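PDB 3AQT: bacterial regulatory proteins, tetR family from Corynebacterium glutamicum, which acts as a TetR-family transcriptional repressor that binds the inducer resorcinol and probably recognises DNA through a helix-turn-helix. Local coordinates for residues B[65-69]-B[70-74]; B[76-79]-B[80-84]; B[111-114]-B[115-118]; B[221-224]-B[225-229]. All coordinates share one frame; numbering follows the deposited sequence.

Contact 1: residues B[65-69]-B[70-74]; sequences DNVGI and AEITE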
# COMPACT_ATOMS: atom_id res chain seq x y z
N ASP B 65 7.77 18.26 2.54
CA ASP B 65 6.64 18.94 3.15
C ASP B 65 6.89 20.38 3.58
O ASP B 65 5.94 21.14 3.80
CB ASP B 65 6.15 18.11 4.34
CG ASP B 65 4.82 18.58 4.88
OD1 ASP B 65 3.86 18.68 4.09
OD2 ASP B 65 4.74 18.86 6.11
N ASN B 66 8.15 20.77 3.69
CA ASN B 66 8.47 22.12 4.13
C ASN B 66 8.94 23.08 3.04
O ASN B 66 9.65 24.03 3.33
CB ASN B 66 9.53 22.06 5.23
CG ASN B 66 9.13 21.15 6.36
OD1 ASN B 66 8.07 21.34 6.97
ND2 ASN B 66 9.96 20.15 6.65
N VAL B 67 8.52 22.84 1.80
CA VAL B 67 8.92 23.72 0.70
C VAL B 67 7.72 24.10 -0.15
O VAL B 67 7.06 23.23 -0.71
CB VAL B 67 9.97 23.04 -0.21
CG1 VAL B 67 10.36 23.98 -1.33
CG2 VAL B 67 11.19 22.63 0.60
N GLY B 68 7.46 25.40 -0.24
CA GLY B 68 6.33 25.85 -1.03
C GLY B 68 6.73 26.16 -2.45
O GLY B 68 7.92 26.27 -2.75
N ILE B 69 5.75 26.34 -3.32
CA ILE B 69 6.08 26.61 -4.71
C ILE B 69 6.68 27.99 -4.94
O ILE B 69 7.31 28.23 -5.97
CB ILE B 69 4.84 26.39 -5.63
CG1 ILE B 69 4.09 27.69 -5.84
CG2 ILE B 69 3.92 25.32 -5.05
CD1 ILE B 69 4.52 28.47 -7.07
N ALA B 70 6.49 28.90 -4.00
CA ALA B 70 7.06 30.23 -4.16
C ALA B 70 8.58 30.10 -4.11
O ALA B 70 9.29 30.66 -4.94
CB ALA B 70 6.58 31.16 -3.06
N GLU B 71 9.07 29.35 -3.14
CA GLU B 71 10.50 29.17 -3.01
C GLU B 71 11.07 28.36 -4.19
O GLU B 71 12.19 28.59 -4.63
CB GLU B 71 10.81 28.49 -1.68
CG GLU B 71 12.29 28.47 -1.37
CD GLU B 71 12.57 28.07 0.06
OE1 GLU B 71 13.76 28.14 0.45
OE2 GLU B 71 11.62 27.67 0.77
N ILE B 72 10.28 27.42 -4.69
CA ILE B 72 10.70 26.59 -5.81
C ILE B 72 10.79 27.40 -7.09
O ILE B 72 11.70 27.20 -7.90
CB ILE B 72 9.69 25.43 -6.00
CG1 ILE B 72 9.85 24.43 -4.84
CG2 ILE B 72 9.90 24.75 -7.34
CD1 ILE B 72 8.71 23.43 -4.70
N THR B 73 9.85 28.32 -7.28
CA THR B 73 9.86 29.15 -8.47
C THR B 73 11.02 30.13 -8.41
O THR B 73 11.56 30.53 -9.43
CB THR B 73 8.53 29.92 -8.64
OG1 THR B 73 8.20 30.57 -7.41
CG2 THR B 73 7.41 28.97 -9.02
N GLU B 74 11.39 30.53 -7.20
CA GLU B 74 12.50 31.45 -7.04
C GLU B 74 13.77 30.70 -7.44
O GLU B 74 14.57 31.20 -8.22
CB GLU B 74 12.61 31.92 -5.58
CG GLU B 74 13.71 32.95 -5.34
CD GLU B 74 13.77 33.44 -3.89
OE1 GLU B 74 14.07 32.62 -2.99
OE2 GLU B 74 13.52 34.64 -3.66
O HOH W 1 9.07 27.04 1.18
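V67 and I72 meet across the start of helix 69-75, their side chains crossing at about a right angle with V67 CG1 3.6 Å from I72 CG1. V67 reaches this position because CG1 lies anti to its own backbone N (chi1 -179°). The touch lies beside the N-cap position, which G68 holds. Since glycine has no side chain to act as a cap, the polar accounting here falls to the backbone, to water and to E71. The carbonyl of G68 receives I72 N at 3.3 Å, with the donor in the carbonyl plane. A water accepts from G68 N at 2.7 Å and donates to E71 OE2, also at 2.7 Å, while E71 OE1 pairs with R62. At the next carbonyl, I69 O takes T73 N at 2.9 Å, the donor tilted 32° from the carbonyl plane. The T73 hydroxyl also lies close to I69 O and to A70 O and bonds to the hydroxyl of T80 in the following loop; where its single proton goes is not settled. Helix 69-75 belongs to the predicted helix-turn-helix. V67, just before it, rests on L58 and M59 of helix 41-62, and from the helix itself I72 O accepts from S54.

Contact 2: residues B[76-79]-B[80-84]; sequences ANIG and TGTFY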
# COMPACT_ATOMS: atom_id res chain seq x y z
N ALA B 76 14.17 28.43 -9.45
CA ALA B 76 14.21 28.21 -10.89
C ALA B 76 14.30 29.54 -11.63
O ALA B 76 14.38 29.59 -12.86
CB ALA B 76 12.98 27.47 -11.33
N ASN B 77 14.26 30.63 -10.86
CA ASN B 77 14.34 31.98 -11.41
C ASN B 77 13.15 32.38 -12.30
O ASN B 77 13.34 32.75 -13.46
CB ASN B 77 15.65 32.13 -12.18
CG ASN B 77 15.92 33.55 -12.61
OD1 ASN B 77 15.87 34.47 -11.81
ND2 ASN B 77 16.22 33.73 -13.90
N ILE B 78 11.94 32.29 -11.75
CA ILE B 78 10.73 32.70 -12.48
C ILE B 78 9.71 33.31 -11.50
O ILE B 78 9.82 33.11 -10.28
CB ILE B 78 10.04 31.52 -13.23
CG1 ILE B 78 9.47 30.51 -12.24
CG2 ILE B 78 11.03 30.85 -14.16
CD1 ILE B 78 8.46 29.53 -12.83
N GLY B 79 8.74 34.05 -12.02
CA GLY B 79 7.73 34.66 -11.16
C GLY B 79 6.87 33.60 -10.50
O GLY B 79 6.45 32.64 -11.15
N THR B 80 6.59 33.77 -9.21
CA THR B 80 5.78 32.79 -8.47
C THR B 80 4.40 32.56 -9.09
O THR B 80 3.92 31.42 -9.14
CB THR B 80 5.57 33.21 -7.00
OG1 THR B 80 6.84 33.21 -6.32
CG2 THR B 80 4.62 32.25 -6.31
N GLY B 81 3.77 33.64 -9.54
CA GLY B 81 2.46 33.51 -10.13
C GLY B 81 2.46 32.81 -11.47
O GLY B 81 1.41 32.66 -12.09
N THR B 82 3.62 32.36 -11.94
CA THR B 82 3.70 31.70 -13.23
C THR B 82 3.90 30.19 -13.16
O THR B 82 3.95 29.52 -14.19
CB THR B 82 4.82 32.32 -14.10
OG1 THR B 82 6.10 32.03 -13.51
CG2 THR B 82 4.65 33.82 -14.19
N PHE B 83 4.01 29.65 -11.95
CA PHE B 83 4.22 28.22 -11.77
C PHE B 83 3.23 27.35 -12.51
O PHE B 83 3.61 26.46 -13.27
CB PHE B 83 4.17 27.86 -10.29
CG PHE B 83 4.37 26.39 -10.01
CD1 PHE B 83 5.65 25.85 -9.96
CD2 PHE B 83 3.27 25.55 -9.83
CE1 PHE B 83 5.83 24.48 -9.72
CE2 PHE B 83 3.45 24.19 -9.59
CZ PHE B 83 4.73 23.65 -9.54
N TYR B 84 1.94 27.60 -12.29
CA TYR B 84 0.88 26.82 -12.91
C TYR B 84 0.81 26.94 -14.43
O TYR B 84 -0.18 26.57 -15.05
CB TYR B 84 -0.45 27.17 -12.26
CG TYR B 84 -0.44 26.78 -10.80
CD1 TYR B 84 -0.48 25.45 -10.42
CD2 TYR B 84 -0.26 27.75 -9.81
CE1 TYR B 84 -0.35 25.07 -9.08
CE2 TYR B 84 -0.13 27.38 -8.47
CZ TYR B 84 -0.17 26.04 -8.11
OH TYR B 84 -0.02 25.66 -6.79
O HOH W 2 9.42 33.62 -7.57
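G79 and T82 form the centre of this turn, with two donors of T82 converging on one carbonyl oxygen. T82 N reaches G79 O at 3.0 Å from above the carbonyl plane, 53° out of it, a position that misses the lone pairs. The hydroxyl comes in as well, T82 OG1 being modelled 2.5 Å from G79 O, so short that the exact length is doubtful. OG1 is brought over G79 because chi1 of 67° sets it between the backbone N and the carbonyl carbon. I78 then lies against the same hydroxyl: its CD1 ends 3.5 Å from T82 OG1, and the two side chains cross obliquely.

In the next shell a water spans G79, donating to I78 O at 2.8 Å and lying 2.9 Å from T80 OG1. The T80 hydroxyl is also tied to helix 69-75, through its bond to T73. Further out, F83 CD2 sits 3.6 Å above the ring plane of Y84, over its centre. N77, with positive phi, closes helix 69-75 in a Schellman motif, after which the chain runs through G79 into the 3-10 segment 80-83. This is the turn of the predicted helix-turn-helix, and I78 and F83 both pack on L51 of helix 41-62 and on T73 of helix 69-75.

Contact 3: residues B[111-114]-B[115-118]; sequences QVLT and KLDD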
# COMPACT_ATOMS: atom_id res chain seq x y z
N GLN B 111 22.99 -1.64 -12.56
CA GLN B 111 24.43 -1.71 -12.78
C GLN B 111 25.10 -2.77 -11.89
O GLN B 111 25.92 -3.55 -12.37
CB GLN B 111 25.10 -0.37 -12.50
CG GLN B 111 24.56 0.81 -13.30
CD GLN B 111 24.93 0.75 -14.76
OE1 GLN B 111 26.11 0.68 -15.11
NE2 GLN B 111 23.93 0.78 -15.63
N VAL B 112 24.74 -2.80 -10.61
CA VAL B 112 25.35 -3.75 -9.69
C VAL B 112 24.63 -5.10 -9.51
O VAL B 112 25.03 -6.12 -10.07
CB VAL B 112 25.51 -3.11 -8.30
CG1 VAL B 112 26.32 -4.03 -7.40
CG2 VAL B 112 26.16 -1.74 -8.42
N LEU B 113 23.56 -5.09 -8.71
CA LEU B 113 22.79 -6.28 -8.41
C LEU B 113 22.70 -7.39 -9.46
O LEU B 113 23.18 -8.50 -9.24
CB LEU B 113 21.37 -5.89 -7.98
CG LEU B 113 21.24 -5.42 -6.53
CD1 LEU B 113 21.63 -6.54 -5.59
CD2 LEU B 113 22.12 -4.22 -6.28
N THR B 114 22.08 -7.10 -10.60
CA THR B 114 21.91 -8.11 -11.65
C THR B 114 23.17 -8.91 -12.00
O THR B 114 23.08 -9.92 -12.71
CB THR B 114 21.31 -7.48 -12.94
OG1 THR B 114 22.11 -6.38 -13.38
CG2 THR B 114 19.89 -7.00 -12.68
N LYS B 115 24.32 -8.47 -11.50
CA LYS B 115 25.59 -9.16 -11.75
C LYS B 115 25.80 -10.33 -10.76
O LYS B 115 26.88 -10.92 -10.69
CB LYS B 115 26.74 -8.16 -11.66
CG LYS B 115 26.79 -7.18 -12.83
CD LYS B 115 25.38 -6.76 -13.30
CE LYS B 115 25.43 -5.75 -14.44
NZ LYS B 115 26.24 -6.24 -15.60
N LEU B 116 24.76 -10.63 -9.99
CA LEU B 116 24.78 -11.74 -9.05
C LEU B 116 24.05 -12.83 -9.84
O LEU B 116 23.19 -12.52 -10.67
CB LEU B 116 23.99 -11.38 -7.79
CG LEU B 116 24.51 -10.20 -6.94
CD1 LEU B 116 23.41 -9.71 -6.01
CD2 LEU B 116 25.74 -10.63 -6.15
N ASP B 117 24.38 -14.09 -9.60
CA ASP B 117 23.74 -15.16 -10.35
C ASP B 117 22.37 -15.55 -9.82
O ASP B 117 21.47 -15.85 -10.59
CB ASP B 117 24.63 -16.40 -10.37
CG ASP B 117 25.95 -16.16 -11.08
OD1 ASP B 117 25.92 -15.75 -12.27
OD2 ASP B 117 27.01 -16.38 -10.46
N ASP B 118 22.22 -15.54 -8.50
CA ASP B 118 20.96 -15.92 -7.88
C ASP B 118 19.88 -14.84 -8.03
O ASP B 118 20.00 -13.74 -7.47
CB ASP B 118 21.19 -16.21 -6.40
CG ASP B 118 20.05 -16.97 -5.77
OD1 ASP B 118 18.94 -16.97 -6.33
OD2 ASP B 118 20.28 -17.57 -4.70
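K115 folds back over residues 111-114, and its chain can be traced atom by atom. CB lies 3.1 Å from V112 O, and CG remains near that carbonyl, 3.4 Å from V112 O. A bend at chi2 (37°) then turns the chain toward T114, where K115 CD meets T114 OG1 at 3.3 Å. CE passes 3.1 Å from Q111 O. The lysine thus touches residues 111-114 through its methylene groups. The backbone makes a tight turn here: L116 N donates to L113 O at 2.8 Å, tilted 22° from the carbonyl plane, whereas the bond from K115 N to V112 O is less certain because that nitrogen is crowded in the model. L113 and L116 lie side by side and point the same way, L113 CD1 to L116 CD1 at 3.7 Å. The turn joins helix 90-111 to helix 119-134, whose start D118 caps through OD1 to A120 N, while OD2 forms a salt bridge with R174. L113 packs on S126 of helix 119-134 and T114 on D165 of helix 159-171, both resorcinol-pocket residues, and the L113 side chain lies about 7 Å from the bound resorcinol.

Contact 4: residues B[221-224]-B[225-229]; sequences VGVQ and AAEAR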
# COMPACT_ATOMS: atom_id res chain seq x y z
N VAL B 221 7.34 -14.96 -2.89
CA VAL B 221 7.53 -15.47 -4.25
C VAL B 221 7.97 -16.94 -4.35
O VAL B 221 8.46 -17.38 -5.40
CB VAL B 221 8.48 -14.57 -5.08
CG1 VAL B 221 7.77 -13.26 -5.42
CG2 VAL B 221 9.78 -14.30 -4.33
N GLY B 222 7.79 -17.69 -3.27
CA GLY B 222 8.09 -19.11 -3.31
C GLY B 222 9.41 -19.65 -2.81
O GLY B 222 9.80 -20.76 -3.18
N VAL B 223 10.09 -18.90 -1.96
CA VAL B 223 11.36 -19.34 -1.43
C VAL B 223 11.14 -19.93 -0.04
O VAL B 223 10.45 -19.34 0.79
CB VAL B 223 12.35 -18.16 -1.34
CG1 VAL B 223 13.65 -18.59 -0.67
CG2 VAL B 223 12.63 -17.62 -2.72
N GLN B 224 11.71 -21.11 0.20
CA GLN B 224 11.61 -21.80 1.49
C GLN B 224 11.84 -20.80 2.62
O GLN B 224 12.77 -20.00 2.60
CB GLN B 224 12.64 -22.94 1.54
CG GLN B 224 13.17 -23.33 2.93
CD GLN B 224 12.17 -24.11 3.78
OE1 GLN B 224 11.17 -23.56 4.26
NE2 GLN B 224 12.44 -25.40 3.97
N ALA B 225 10.96 -20.86 3.62
CA ALA B 225 11.01 -19.97 4.77
C ALA B 225 12.39 -19.75 5.37
O ALA B 225 12.81 -18.61 5.55
CB ALA B 225 10.06 -20.47 5.84
N ALA B 226 13.09 -20.84 5.68
CA ALA B 226 14.42 -20.73 6.28
C ALA B 226 15.49 -20.21 5.32
O ALA B 226 16.40 -19.47 5.72
CB ALA B 226 14.85 -22.07 6.85
N GLU B 227 15.40 -20.61 4.06
CA GLU B 227 16.39 -20.16 3.09
C GLU B 227 16.30 -18.65 2.86
O GLU B 227 17.33 -17.97 2.77
CB GLU B 227 16.22 -20.93 1.78
CG GLU B 227 17.17 -20.49 0.69
CD GLU B 227 17.17 -21.44 -0.49
OE1 GLU B 227 16.16 -22.15 -0.68
OE2 GLU B 227 18.18 -21.48 -1.22
N ALA B 228 15.07 -18.14 2.80
CA ALA B 228 14.82 -16.72 2.58
C ALA B 228 15.63 -15.81 3.49
O ALA B 228 16.30 -14.88 3.02
CB ALA B 228 13.33 -16.42 2.75
N ARG B 229 15.57 -16.06 4.78
CA ARG B 229 16.29 -15.27 5.76
C ARG B 229 17.79 -15.24 5.43
O ARG B 229 18.42 -14.18 5.42
CB ARG B 229 16.06 -15.85 7.16
CG ARG B 229 16.80 -15.16 8.28
CD ARG B 229 16.40 -13.70 8.41
NE ARG B 229 17.37 -12.94 9.20
CZ ARG B 229 17.25 -11.65 9.49
NH1 ARG B 229 16.20 -10.96 9.05
NH2 ARG B 229 18.18 -11.03 10.20
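V223 meets A228 where the chain enters helix 225-231, just after a Schellman motif has closed helix 209-220. G222, at positive phi, is the C-prime residue of that motif; V223 N returns to L218 O and G222 N to R219 O. V223 holds CG1 anti to the backbone N (chi1 176°), which directs that methyl toward the first turn of the new helix, 3.8 Å from A228 N and 4.1 Å from A228 CB. Q224, at the N-cap position, is bent instead. Its chi1 of 151° is well short of fully anti, and a turn at chi2 curls the chain back over the first helical turn, with Q224 CG 4.0 Å from E227 CB and Q224 OE1 2.8 Å from A225 N. E227 contrasts with it: its extended chain carries the carboxylate to a salt bridge with R174. A225 packs on T176 of the second subunit, so this short helix also borders the dimer contact, while A228 packs on L218 and R219 of helix 209-220. The first full helical bond is nearly straight: A228 N donates to Q224 O at 3.0 Å, with an N-H...O angle of 164°.

All four contacts are local turns beside helix ends, but their settings differ. Contacts 1 and 2 lie in or at the edge of the predicted helix-turn-helix, with centres 10 Å apart, and touch directly: T73 O probably accepts from I78 N, and I69 packs on F83. Contacts 3 and 4 lie on the opposite side of the chain's centre, in the ligand-binding part, and do not touch each other, yet R174 forms salt bridges with both D118 and E227. Contacts 1 and 4 are partly buried and pair an apolar valine touch with a helix-start carbonyl bond. Contacts 2 and 3 lie nearer the surface, one relying on threonine hydroxyls and water, the other on lysine methylenes against carbonyls.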